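Local coordinates for protein putative creatinine amidohydrolase (Bacteroides fragilis, PDB 3LUB) that binds a pair of zinc ions and, as a creatininase-family member, probably hydrolyses carbon-nitrogen bonds in linear amides, at residues Asn35-Asp49 with Tyr175-Gly188. Sequence-based numbering, arbitrary orientation.
Sequences NLHLPYLTDCILPHD and YHPELVNLAEAGDG. With ZN (zinc ion), chain B; ZN (zinc ion), chain C.
N35 grips the backbone of G186 with both ends of its amide, where this creatininase-family fold packs the 35-41 loop and the start of helix 42-62, beside the two-zinc site, against the end of helix 166-175 and the segment after it. Its OD1 takes the N-H of G186 at 2.9 Å and also that of L36, and its ND2 gives a bond to G186 O from above that carbonyl plane. The double grip fixes the amide's rotation.

Next come the CH-pi contacts. H37 turns its CG between its own N and carbonyl carbon (chi1 66°), which brings the imidazole over A185; the A185 CB sits 3.7 Å from the ring centroid, and L38 CG lies nearer the rim on the opposite face. NE2 bonds to T169, whereas ND1 is buried without a partner. On helix 42-62, D49 CB stands almost squarely over the centre of the Y175 ring.

Aliphatic contacts fill the middle: L38 CD2 lies beside V180 CB, the P39 and L179 side chains cross at about a right angle, and I45 CD1 meets L179 CD1 tip to tip at 3.9 Å. D43, on the helix's first turn, bridges the zinc ions through OD1 and OD2; E32, H34, H120, E168 and a shared water complete the site.

Another water joins H37 O, N181 N and E184 OE1. Finally, H176 NE2 makes a weak, bent bond (122°) to D49 OD2, while its ND1 holds E178 OE2 in the ring plane at 3.0 Å.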
ATOM      1  N   ASN F  35       6.881 -27.656  19.695  1.00 21.28           N
ATOM      2  CA  ASN F  35       7.732 -28.407  20.603  1.00 21.86           C
ATOM      3  C   ASN F  35       8.894 -28.971  19.761  1.00 23.55           C
ATOM      4  O   ASN F  35       9.212 -28.428  18.719  1.00 24.23           O
ATOM      5  CB  ASN F  35       6.892 -29.497  21.268  1.00 22.04           C
ATOM      6  CG  ASN F  35       7.506 -30.052  22.545  1.00 22.18           C
ATOM      7  OD1 ASN F  35       8.657 -30.481  22.550  1.00 19.61           O
ATOM      8  ND2 ASN F  35       6.711 -30.098  23.618  1.00 21.10           N
ATOM      9  N   LEU F  36       9.492 -30.089  20.169  1.00 24.01           N
ATOM     10  CA  LEU F  36      10.573 -30.686  19.414  1.00 23.04           C
ATOM     11  C   LEU F  36      10.101 -31.771  18.507  1.00 21.81           C
ATOM     12  O   LEU F  36      10.844 -32.201  17.645  1.00 24.56           O
ATOM     13  CB  LEU F  36      11.651 -31.236  20.376  1.00 25.23           C
ATOM     14  CG  LEU F  36      12.275 -30.271  21.410  1.00 25.65           C
ATOM     15  CD1 LEU F  36      13.061 -31.070  22.442  1.00 22.96           C
ATOM     16  CD2 LEU F  36      13.161 -29.225  20.743  1.00 21.23           C
ATOM     17  N   HIS F  37       8.862 -32.207  18.652  1.00 22.00           N
ATOM     18  CA  HIS F  37       8.445 -33.504  18.093  1.00 22.10           C
ATOM     19  C   HIS F  37       7.415 -33.427  16.966  1.00 22.38           C
ATOM     20  O   HIS F  37       7.261 -34.398  16.206  1.00 23.01           O
ATOM     21  CB  HIS F  37       7.901 -34.401  19.201  1.00 22.67           C
ATOM     22  CG  HIS F  37       6.631 -33.899  19.804  1.00 19.78           C
ATOM     23  ND1 HIS F  37       6.517 -32.640  20.349  1.00 22.77           N
ATOM     24  CD2 HIS F  37       5.419 -34.485  19.941  1.00 17.29           C
ATOM     25  CE1 HIS F  37       5.281 -32.470  20.788  1.00 23.42           C
ATOM     26  NE2 HIS F  37       4.595 -33.573  20.547  1.00 18.26           N
ATOM     27  N   LEU F  38       6.717 -32.295  16.826  1.00 21.33           N
ATOM     28  CA  LEU F  38       5.700 -32.204  15.781  1.00 20.32           C
ATOM     29  C   LEU F  38       6.239 -31.437  14.574  1.00 19.70           C
ATOM     30  O   LEU F  38       7.149 -30.614  14.710  1.00 19.45           O
ATOM     31  CB  LEU F  38       4.448 -31.540  16.309  1.00 18.99           C
ATOM     32  CG  LEU F  38       3.543 -32.384  17.203  1.00 17.97           C
ATOM     33  CD1 LEU F  38       2.605 -31.409  17.973  1.00 12.80           C
ATOM     34  CD2 LEU F  38       2.816 -33.434  16.364  1.00 18.22           C
ATOM     35  N   PRO F  39       5.655 -31.694  13.406  1.00 20.68           N
ATOM     36  CA  PRO F  39       6.058 -31.001  12.198  1.00 20.78           C
ATOM     37  C   PRO F  39       5.836 -29.486  12.213  1.00 19.75           C
ATOM     38  O   PRO F  39       4.821 -28.987  12.763  1.00 18.27           O
ATOM     39  CB  PRO F  39       5.201 -31.635  11.096  1.00 19.96           C
ATOM     40  CG  PRO F  39       4.407 -32.698  11.726  1.00 22.73           C
ATOM     41  CD  PRO F  39       4.579 -32.686  13.168  1.00 18.81           C
ATOM     42  N   TYR F  40       6.779 -28.787  11.569  1.00 19.27           N
ATOM     43  CA  TYR F  40       6.662 -27.347  11.255  1.00 18.87           C
ATOM     44  C   TYR F  40       5.358 -26.984  10.579  1.00 18.10           C
ATOM     45  O   TYR F  40       4.850 -25.887  10.776  1.00 18.60           O
ATOM     46  CB  TYR F  40       7.810 -26.863  10.359  1.00 18.01           C
ATOM     47  CG  TYR F  40       9.057 -26.475  11.113  1.00 20.18           C
ATOM     48  CD1 TYR F  40       9.962 -27.425  11.517  1.00 17.22           C
ATOM     49  CD2 TYR F  40       9.341 -25.139  11.399  1.00 17.47           C
ATOM     50  CE1 TYR F  40      11.123 -27.051  12.206  1.00 23.79           C
ATOM     51  CE2 TYR F  40      10.479 -24.771  12.086  1.00 18.99           C
ATOM     52  CZ  TYR F  40      11.364 -25.722  12.489  1.00 19.70           C
ATOM     53  OH  TYR F  40      12.534 -25.360  13.158  1.00 24.84           O
ATOM     54  N   LEU F  41       4.800 -27.908   9.803  1.00 18.18           N
ATOM     55  CA  LEU F  41       3.522 -27.660   9.100  1.00 17.30           C
ATOM     56  C   LEU F  41       2.289 -28.251   9.749  1.00 17.73           C
ATOM     57  O   LEU F  41       1.274 -28.345   9.109  1.00 18.17           O
ATOM     58  CB  LEU F  41       3.632 -28.151   7.648  1.00 18.66           C
ATOM     59  CG  LEU F  41       4.567 -27.357   6.722  1.00 16.85           C
ATOM     60  CD1 LEU F  41       4.489 -27.923   5.311  1.00 18.53           C
ATOM     61  CD2 LEU F  41       4.136 -25.901   6.664  1.00 17.22           C
ATOM     62  N   THR F  42       2.366 -28.616  11.023  1.00 18.59           N
ATOM     63  CA  THR F  42       1.204 -29.112  11.817  1.00 18.11           C
ATOM     64  C   THR F  42      -0.063 -28.297  11.612  1.00 18.60           C
ATOM     65  O   THR F  42      -1.131 -28.852  11.432  1.00 17.97           O
ATOM     66  CB  THR F  42       1.552 -29.171  13.340  1.00 19.33           C
ATOM     67  OG1 THR F  42       2.668 -30.064  13.559  1.00 19.08           O
ATOM     68  CG2 THR F  42       0.338 -29.588  14.217  1.00 17.47           C
ATOM     69  N   ASP F  43       0.046 -26.973  11.614  1.00 19.27           N
ATOM     70  CA  ASP F  43      -1.146 -26.106  11.495  1.00 18.21           C
ATOM     71  C   ASP F  43      -1.761 -26.062  10.115  1.00 18.11           C
ATOM     72  O   ASP F  43      -2.864 -25.571   9.964  1.00 17.96           O
ATOM     73  CB  ASP F  43      -0.842 -24.675  11.962  1.00 19.63           C
ATOM     74  CG  ASP F  43      -0.524 -24.595  13.426  1.00 20.79           C
ATOM     75  OD1 ASP F  43      -0.692 -25.607  14.162  1.00 21.94           O
ATOM     76  OD2 ASP F  43      -0.106 -23.499  13.848  1.00 19.48           O
ATOM     77  N   CYS F  44      -1.050 -26.573   9.117  1.00 18.63           N
ATOM     78  CA  CYS F  44      -1.581 -26.777   7.769  1.00 19.65           C
ATOM     79  C   CYS F  44      -2.163 -28.184   7.606  1.00 19.36           C
ATOM     80  O   CYS F  44      -3.237 -28.367   7.034  1.00 18.47           O
ATOM     81  CB  CYS F  44      -0.470 -26.641   6.717  1.00 21.95           C
ATOM     82  SG  CYS F  44       0.201 -24.956   6.390  1.00 21.68           S
ATOM     83  N   ILE F  45      -1.405 -29.166   8.073  1.00 18.32           N
ATOM     84  CA  ILE F  45      -1.734 -30.572   7.910  1.00 18.51           C
ATOM     85  C   ILE F  45      -3.052 -30.938   8.583  1.00 19.65           C
ATOM     86  O   ILE F  45      -3.886 -31.578   7.969  1.00 20.38           O
ATOM     87  CB  ILE F  45      -0.637 -31.484   8.481  1.00 17.24           C
ATOM     88  CG1 ILE F  45       0.651 -31.371   7.649  1.00 20.92           C
ATOM     89  CG2 ILE F  45      -1.108 -32.911   8.530  1.00 17.98           C
ATOM     90  CD1 ILE F  45       1.936 -31.842   8.316  1.00 16.29           C
ATOM     91  N   LEU F  46      -3.230 -30.540   9.839  1.00 18.95           N
ATOM     92  CA  LEU F  46      -4.404 -30.931  10.604  1.00 18.85           C
ATOM     93  C   LEU F  46      -5.722 -30.415  10.036  1.00 18.41           C
ATOM     94  O   LEU F  46      -6.643 -31.215   9.825  1.00 18.72           O
ATOM     95  CB  LEU F  46      -4.245 -30.539  12.067  1.00 18.91           C
ATOM     96  CG  LEU F  46      -3.142 -31.342  12.765  1.00 18.95           C
ATOM     97  CD1 LEU F  46      -3.217 -31.180  14.310  1.00 18.91           C
ATOM     98  CD2 LEU F  46      -3.224 -32.810  12.328  1.00 14.58           C
ATOM     99  N   PRO F  47      -5.837 -29.093   9.762  1.00 19.00           N
ATOM    100  CA  PRO F  47      -7.096 -28.657   9.102  1.00 18.47           C
ATOM    101  C   PRO F  47      -7.342 -29.202   7.712  1.00 18.43           C
ATOM    102  O   PRO F  47      -8.470 -29.375   7.326  1.00 20.27           O
ATOM    103  CB  PRO F  47      -6.953 -27.127   9.059  1.00 20.09           C
ATOM    104  CG  PRO F  47      -5.518 -26.836   9.290  1.00 16.21           C
ATOM    105  CD  PRO F  47      -4.985 -27.941  10.114  1.00 17.23           C
ATOM    106  N   HIS F  48      -6.278 -29.444   6.942  1.00 19.96           N
ATOM    107  CA  HIS F  48      -6.444 -30.058   5.626  1.00 21.17           C
ATOM    108  C   HIS F  48      -7.089 -31.452   5.781  1.00 19.56           C
ATOM    109  O   HIS F  48      -8.096 -31.763   5.145  1.00 19.00           O
ATOM    110  CB  HIS F  48      -5.103 -30.199   4.898  1.00 20.12           C
ATOM    111  CG  HIS F  48      -5.224 -30.942   3.607  1.00 20.25           C
ATOM    112  ND1 HIS F  48      -5.037 -32.304   3.508  1.00 25.86           N
ATOM    113  CD2 HIS F  48      -5.581 -30.520   2.375  1.00 20.48           C
ATOM    114  CE1 HIS F  48      -5.237 -32.684   2.261  1.00 24.77           C
ATOM    115  NE2 HIS F  48      -5.585 -31.622   1.556  1.00 27.39           N
ATOM    116  N   ASP F  49      -6.493 -32.282   6.629  1.00 20.58           N
ATOM    117  CA  ASP F  49      -7.006 -33.659   6.853  1.00 21.09           C
ATOM    118  C   ASP F  49      -8.430 -33.696   7.438  1.00 20.50           C
ATOM    119  O   ASP F  49      -9.297 -34.445   6.948  1.00 21.78           O
ATOM    120  CB  ASP F  49      -6.019 -34.443   7.714  1.00 20.72           C
ATOM    121  CG  ASP F  49      -4.729 -34.772   6.968  1.00 24.84           C
ATOM    122  OD1 ASP F  49      -4.589 -34.350   5.781  1.00 29.63           O
ATOM    123  OD2 ASP F  49      -3.839 -35.418   7.573  1.00 27.75           O
ATOM    124  N   TYR F 175      -3.679 -38.987  12.341  1.00 22.76           N
ATOM    125  CA  TYR F 175      -3.632 -38.739  10.907  1.00 21.55           C
ATOM    126  C   TYR F 175      -2.293 -39.061  10.270  1.00 20.50           C
ATOM    127  O   TYR F 175      -2.276 -39.573   9.183  1.00 19.25           O
ATOM    128  CB  TYR F 175      -3.979 -37.267  10.605  1.00 21.45           C
ATOM    129  CG  TYR F 175      -5.461 -36.958  10.614  1.00 21.45           C
ATOM    130  CD1 TYR F 175      -6.345 -37.629   9.774  1.00 22.72           C
ATOM    131  CD2 TYR F 175      -5.971 -35.988  11.454  1.00 19.00           C
ATOM    132  CE1 TYR F 175      -7.702 -37.337   9.788  1.00 21.50           C
ATOM    133  CE2 TYR F 175      -7.308 -35.691  11.469  1.00 20.16           C
ATOM    134  CZ  TYR F 175      -8.165 -36.359  10.624  1.00 23.17           C
ATOM    135  OH  TYR F 175      -9.490 -36.035  10.663  1.00 19.45           O
ATOM    136  N   HIS F 176      -1.180 -38.708  10.913  1.00 21.59           N
ATOM    137  CA  HIS F 176       0.145 -38.962  10.342  1.00 22.26           C
ATOM    138  C   HIS F 176       1.127 -39.478  11.379  1.00 23.19           C
ATOM    139  O   HIS F 176       2.048 -38.788  11.762  1.00 23.35           O
ATOM    140  CB  HIS F 176       0.707 -37.702   9.678  1.00 22.36           C
ATOM    141  CG  HIS F 176      -0.061 -37.269   8.469  1.00 23.02           C
ATOM    142  ND1 HIS F 176       0.140 -37.823   7.227  1.00 21.12           N
ATOM    143  CD2 HIS F 176      -1.058 -36.366   8.326  1.00 22.81           C
ATOM    144  CE1 HIS F 176      -0.683 -37.260   6.365  1.00 27.28           C
ATOM    145  NE2 HIS F 176      -1.437 -36.393   7.012  1.00 23.99           N
ATOM    146  N   PRO F 177       0.945 -40.718  11.819  1.00 25.05           N
ATOM    147  CA  PRO F 177       1.842 -41.292  12.819  1.00 25.95           C
ATOM    148  C   PRO F 177       3.347 -41.300  12.456  1.00 25.98           C
ATOM    149  O   PRO F 177       4.196 -41.276  13.345  1.00 26.87           O
ATOM    150  CB  PRO F 177       1.312 -42.725  13.002  1.00 24.69           C
ATOM    151  CG  PRO F 177       0.381 -42.975  11.865  1.00 25.74           C
ATOM    152  CD  PRO F 177      -0.140 -41.635  11.427  1.00 24.88           C
ATOM    153  N   GLU F 178       3.638 -41.378  11.162  1.00 27.42           N
ATOM    154  CA  GLU F 178       4.990 -41.353  10.639  1.00 27.33           C
ATOM    155  C   GLU F 178       5.683 -39.984  10.799  1.00 27.48           C
ATOM    156  O   GLU F 178       6.872 -39.893  10.592  1.00 26.36           O
ATOM    157  CB  GLU F 178       4.975 -41.757   9.158  1.00 26.32           C
ATOM    158  CG  GLU F 178       4.547 -40.703   8.120  1.00 29.97           C
ATOM    159  CD  GLU F 178       3.035 -40.484   8.038  1.00 35.17           C
ATOM    160  OE1 GLU F 178       2.265 -41.212   8.721  1.00 28.56           O
ATOM    161  OE2 GLU F 178       2.628 -39.567   7.289  1.00 33.56           O
ATOM    162  N   LEU F 179       4.923 -38.924  11.109  1.00 26.29           N
ATOM    163  CA  LEU F 179       5.476 -37.579  11.193  1.00 25.61           C
ATOM    164  C   LEU F 179       5.812 -37.180  12.623  1.00 26.72           C
ATOM    165  O   LEU F 179       6.396 -36.123  12.844  1.00 28.48           O
ATOM    166  CB  LEU F 179       4.527 -36.551  10.565  1.00 23.70           C
ATOM    167  CG  LEU F 179       4.324 -36.609   9.050  1.00 25.02           C
ATOM    168  CD1 LEU F 179       3.505 -35.444   8.562  1.00 19.29           C
ATOM    169  CD2 LEU F 179       5.650 -36.665   8.271  1.00 25.86           C
ATOM    170  N   VAL F 180       5.449 -38.011  13.595  1.00 26.79           N
ATOM    171  CA  VAL F 180       5.649 -37.657  14.996  1.00 27.03           C
ATOM    172  C   VAL F 180       6.308 -38.787  15.799  1.00 28.18           C
ATOM    173  O   VAL F 180       5.821 -39.904  15.832  1.00 28.63           O
ATOM    174  CB  VAL F 180       4.315 -37.162  15.667  1.00 28.84           C
ATOM    175  CG1 VAL F 180       3.138 -37.981  15.227  1.00 25.92           C
ATOM    176  CG2 VAL F 180       4.433 -37.183  17.197  1.00 28.74           C
ATOM    177  N   ASN F 181       7.432 -38.489  16.437  1.00 29.32           N
ATOM    178  CA  ASN F 181       8.048 -39.407  17.366  1.00 30.33           C
ATOM    179  C   ASN F 181       7.885 -38.815  18.754  1.00 27.66           C
ATOM    180  O   ASN F 181       8.680 -37.962  19.173  1.00 26.82           O
ATOM    181  CB  ASN F 181       9.528 -39.644  17.019  1.00 33.30           C
ATOM    182  CG  ASN F 181       9.726 -40.477  15.721  1.00 43.62           C
ATOM    183  OD1 ASN F 181       8.970 -41.421  15.439  1.00 62.26           O
ATOM    184  ND2 ASN F 181      10.762 -40.128  14.937  1.00 54.80           N
ATOM    185  N   LEU F 182       6.854 -39.277  19.463  1.00 26.70           N
ATOM    186  CA  LEU F 182       6.538 -38.770  20.788  1.00 27.20           C
ATOM    187  C   LEU F 182       7.739 -38.773  21.747  1.00 27.14           C
ATOM    188  O   LEU F 182       7.847 -37.867  22.571  1.00 26.61           O
ATOM    189  CB  LEU F 182       5.337 -39.521  21.394  1.00 27.34           C
ATOM    190  CG  LEU F 182       4.695 -38.951  22.663  1.00 28.54           C
ATOM    191  CD1 LEU F 182       4.115 -37.560  22.412  1.00 27.66           C
ATOM    192  CD2 LEU F 182       3.630 -39.888  23.151  1.00 25.40           C
ATOM    193  N   ALA F 183       8.643 -39.762  21.629  1.00 28.05           N
ATOM    194  CA  ALA F 183       9.846 -39.846  22.485  1.00 28.68           C
ATOM    195  C   ALA F 183      10.765 -38.636  22.368  1.00 29.91           C
ATOM    196  O   ALA F 183      11.632 -38.410  23.218  1.00 29.83           O
ATOM    197  CB  ALA F 183      10.661 -41.097  22.182  1.00 29.44           C
ATOM    198  N   GLU F 184      10.580 -37.860  21.310  1.00 30.26           N
ATOM    199  CA  GLU F 184      11.384 -36.651  21.103  1.00 31.55           C
ATOM    200  C   GLU F 184      10.849 -35.384  21.778  1.00 28.04           C
ATOM    201  O   GLU F 184      11.564 -34.399  21.844  1.00 27.32           O
ATOM    202  CB  GLU F 184      11.584 -36.417  19.603  1.00 32.03           C
ATOM    203  CG  GLU F 184      12.310 -37.585  18.981  1.00 35.10           C
ATOM    204  CD  GLU F 184      12.367 -37.518  17.482  1.00 42.04           C
ATOM    205  OE1 GLU F 184      11.944 -36.461  16.902  1.00 43.81           O
ATOM    206  OE2 GLU F 184      12.830 -38.540  16.910  1.00 42.41           O
ATOM    207  N   ALA F 185       9.626 -35.452  22.319  1.00 26.55           N
ATOM    208  CA  ALA F 185       8.952 -34.313  22.932  1.00 25.32           C
ATOM    209  C   ALA F 185       9.637 -33.819  24.207  1.00 26.48           C
ATOM    210  O   ALA F 185      10.177 -34.602  24.995  1.00 27.12           O
ATOM    211  CB  ALA F 185       7.475 -34.674  23.221  1.00 24.02           C
ATOM    212  N   GLY F 186       9.646 -32.500  24.387  1.00 26.10           N
ATOM    213  CA  GLY F 186       9.918 -31.902  25.674  1.00 24.63           C
ATOM    214  C   GLY F 186       8.608 -31.757  26.445  1.00 25.24           C
ATOM    215  O   GLY F 186       7.510 -32.027  25.910  1.00 24.69           O
ATOM    216  N   ASP F 187       8.706 -31.306  27.697  1.00 26.41           N
ATOM    217  CA  ASP F 187       7.525 -31.197  28.572  1.00 26.66           C
ATOM    218  C   ASP F 187       6.634 -30.025  28.230  1.00 27.09           C
ATOM    219  O   ASP F 187       5.535 -29.932  28.774  1.00 26.73           O
ATOM    220  CB  ASP F 187       7.943 -31.086  30.062  1.00 28.17           C
ATOM    221  CG  ASP F 187       8.637 -32.344  30.577  1.00 32.15           C
ATOM    222  OD1 ASP F 187       8.501 -33.414  29.942  1.00 42.84           O
ATOM    223  OD2 ASP F 187       9.309 -32.279  31.632  1.00 40.80           O
ATOM    224  N   GLY F 188       7.089 -29.121  27.358  1.00 26.84           N
ATOM    225  CA  GLY F 188       6.283 -27.959  27.009  1.00 26.85           C
ATOM    226  C   GLY F 188       5.963 -27.058  28.199  1.00 26.93           C
ATOM    227  O   GLY F 188       4.896 -26.459  28.260  1.00 25.14           O
TER
HETATM  228 ZN    ZN B 302      -0.332 -25.899  16.010  1.00 21.51          ZN
HETATM  229 ZN    ZN C 301       0.121 -22.493  15.648  1.00 34.65          ZN
HETATM  230  O   HOH W   1       9.244 -36.299  15.814  1.00 18.55           O
HETATM  231  O   HOH W   2      -4.126 -38.482   6.819  1.00 30.41           O
HETATM  232  O   HOH W   3      -0.671 -24.227  17.215  1.00 27.58           O